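Local structure of HTH-type transcriptional regulator cbl (2FYI) at residues A[82-87]-A[210-215]. The protein may act as an accessory transcriptional regulator of the cys regulon, a LysR-family DNA-binding protein represented here by its cofactor-binding domain. Sequence-based numbering, arbitrary orientation.
Sequences FPWFRW and ELCNAG
Trp84 and Cys212 illustrate how an indole can take a cysteine side chain from a helix end over one face while a backbone carbonyl there sits near its N-H. The Cys212 side chain lies over the ring in two steps: CB sits 4.1 Å from the centroid of the five-membered ring of Trp84, a CH-pi contact 21° off the normal, and SG stands at the same distance over the six-membered ring, a sulfur-aromatic contact displaced toward the rim. With CG anti to the backbone N of Trp84 (chi1 -178°), the indole extends from strand 79-94 to the last turn of helix 203-212. Phe85 points its edge at the opposite face, CE2 lying 3.6 Å above the plane of Trp84, so the indole is held between a phenyl edge and the Cys212 side chain. Cys212 O, 2.8 Å from Trp84 NE1, lies above the indole plane on the side of the sulfur, so the N-H meets it at only 120° and the hydrogen bond is weak. The Asn213 amide lies flat over the carbonyl oxygens of Pro83 and Trp84; its ND2, though 3.2 Å from Pro83 O, does not aim an N-H at it, and no hydrogen bond forms. Replacing Trp84 with an alanine would probably leave the thiol of Cys212 without its aromatic platform and Cys212 O without this N-H. Val32 of helix 29-39 and Leu193 of strand 189-196 also touch the indole. This is a strand-to-helix-end contact of the LysR substrate-binding domain, of periplasmic-binding-protein-like fold, centred on a cysteine sulfur-aromatic interaction.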
# COMPACT_ATOMS: atom_id res chain seq x y z
N PHE A 82 -15.82 7.80 16.14
CA PHE A 82 -15.80 9.24 16.34
C PHE A 82 -15.03 9.85 15.19
O PHE A 82 -14.04 9.28 14.72
CB PHE A 82 -15.08 9.58 17.63
CG PHE A 82 -15.60 8.84 18.83
CD1 PHE A 82 -15.15 7.56 19.12
CD2 PHE A 82 -16.50 9.43 19.70
CE1 PHE A 82 -15.61 6.87 20.26
CE2 PHE A 82 -16.97 8.74 20.84
CZ PHE A 82 -16.52 7.47 21.11
N PRO A 83 -15.48 11.03 14.76
CA PRO A 83 -14.86 11.80 13.67
C PRO A 83 -13.51 12.38 14.09
O PRO A 83 -13.40 13.03 15.12
CB PRO A 83 -15.89 12.90 13.38
CG PRO A 83 -16.76 12.96 14.58
CD PRO A 83 -16.68 11.68 15.32
N TRP A 84 -12.48 12.13 13.31
CA TRP A 84 -11.20 12.72 13.61
C TRP A 84 -11.01 14.05 12.85
O TRP A 84 -10.83 15.09 13.49
CB TRP A 84 -10.09 11.73 13.37
CG TRP A 84 -8.76 12.26 13.69
CD1 TRP A 84 -8.47 13.41 14.38
CD2 TRP A 84 -7.52 11.65 13.38
NE1 TRP A 84 -7.12 13.55 14.51
CE2 TRP A 84 -6.50 12.48 13.89
CE3 TRP A 84 -7.16 10.47 12.70
CZ2 TRP A 84 -5.15 12.18 13.74
CZ3 TRP A 84 -5.82 10.18 12.56
CH2 TRP A 84 -4.83 11.03 13.07
N PHE A 85 -11.07 14.03 11.53
CA PHE A 85 -11.07 15.27 10.75
C PHE A 85 -11.68 15.01 9.38
O PHE A 85 -11.91 13.85 9.01
CB PHE A 85 -9.67 15.85 10.62
CG PHE A 85 -8.72 14.92 9.96
CD1 PHE A 85 -8.65 14.85 8.57
CD2 PHE A 85 -7.93 14.05 10.72
CE1 PHE A 85 -7.79 13.96 7.94
CE2 PHE A 85 -7.06 13.13 10.10
CZ PHE A 85 -6.99 13.09 8.70
N ARG A 86 -11.96 16.08 8.63
CA ARG A 86 -12.44 15.94 7.25
C ARG A 86 -11.41 16.25 6.18
O ARG A 86 -10.45 16.97 6.41
CB ARG A 86 -13.73 16.71 7.02
CG ARG A 86 -14.81 16.09 7.82
CD ARG A 86 -15.82 17.11 8.21
NE ARG A 86 -17.04 16.92 7.44
CZ ARG A 86 -17.35 17.55 6.30
NH1 ARG A 86 -16.54 18.47 5.74
NH2 ARG A 86 -18.51 17.25 5.71
N TRP A 87 -11.60 15.65 5.01
CA TRP A 87 -10.65 15.80 3.92
C TRP A 87 -11.26 15.60 2.56
O TRP A 87 -12.31 14.96 2.43
CB TRP A 87 -9.52 14.82 4.09
CG TRP A 87 -9.94 13.42 4.01
CD1 TRP A 87 -10.34 12.64 5.04
CD2 TRP A 87 -9.95 12.59 2.84
NE1 TRP A 87 -10.61 11.36 4.59
CE2 TRP A 87 -10.37 11.30 3.24
CE3 TRP A 87 -9.65 12.80 1.48
CZ2 TRP A 87 -10.50 10.24 2.34
CZ3 TRP A 87 -9.77 11.74 0.59
CH2 TRP A 87 -10.20 10.48 1.02
N GLU A 210 -8.35 11.16 22.73
CA GLU A 210 -8.46 12.57 23.12
C GLU A 210 -7.36 13.42 22.45
O GLU A 210 -7.62 14.39 21.73
CB GLU A 210 -8.36 12.66 24.63
CG GLU A 210 -8.62 14.02 25.15
CD GLU A 210 -7.89 14.21 26.45
OE1 GLU A 210 -8.40 13.77 27.52
OE2 GLU A 210 -6.77 14.79 26.38
N LEU A 211 -6.14 12.99 22.71
CA LEU A 211 -4.96 13.41 22.00
C LEU A 211 -5.20 13.67 20.51
O LEU A 211 -4.62 14.61 19.97
CB LEU A 211 -3.93 12.31 22.18
CG LEU A 211 -2.48 12.75 22.13
CD1 LEU A 211 -2.35 14.24 22.49
CD2 LEU A 211 -1.65 11.83 23.03
N CYS A 212 -6.01 12.84 19.86
CA CYS A 212 -6.35 13.01 18.44
C CYS A 212 -7.26 14.20 18.15
O CYS A 212 -7.18 14.81 17.06
CB CYS A 212 -7.10 11.81 17.95
SG CYS A 212 -6.07 10.63 17.27
N ASN A 213 -8.14 14.51 19.10
CA ASN A 213 -9.22 15.45 18.83
C ASN A 213 -9.61 16.33 20.03
O ASN A 213 -10.17 15.84 21.03
CB ASN A 213 -10.44 14.69 18.29
CG ASN A 213 -11.30 15.54 17.37
OD1 ASN A 213 -10.82 16.50 16.76
ND2 ASN A 213 -12.59 15.20 17.26
N ALA A 214 -9.30 17.62 19.94
CA ALA A 214 -9.61 18.55 21.02
C ALA A 214 -11.12 18.55 21.28
O ALA A 214 -11.57 18.88 22.39
CB ALA A 214 -9.11 19.98 20.70
N GLY A 215 -11.89 18.15 20.26
CA GLY A 215 -13.36 18.13 20.34
C GLY A 215 -13.87 17.27 21.48
O GLY A 215 -14.46 17.77 22.46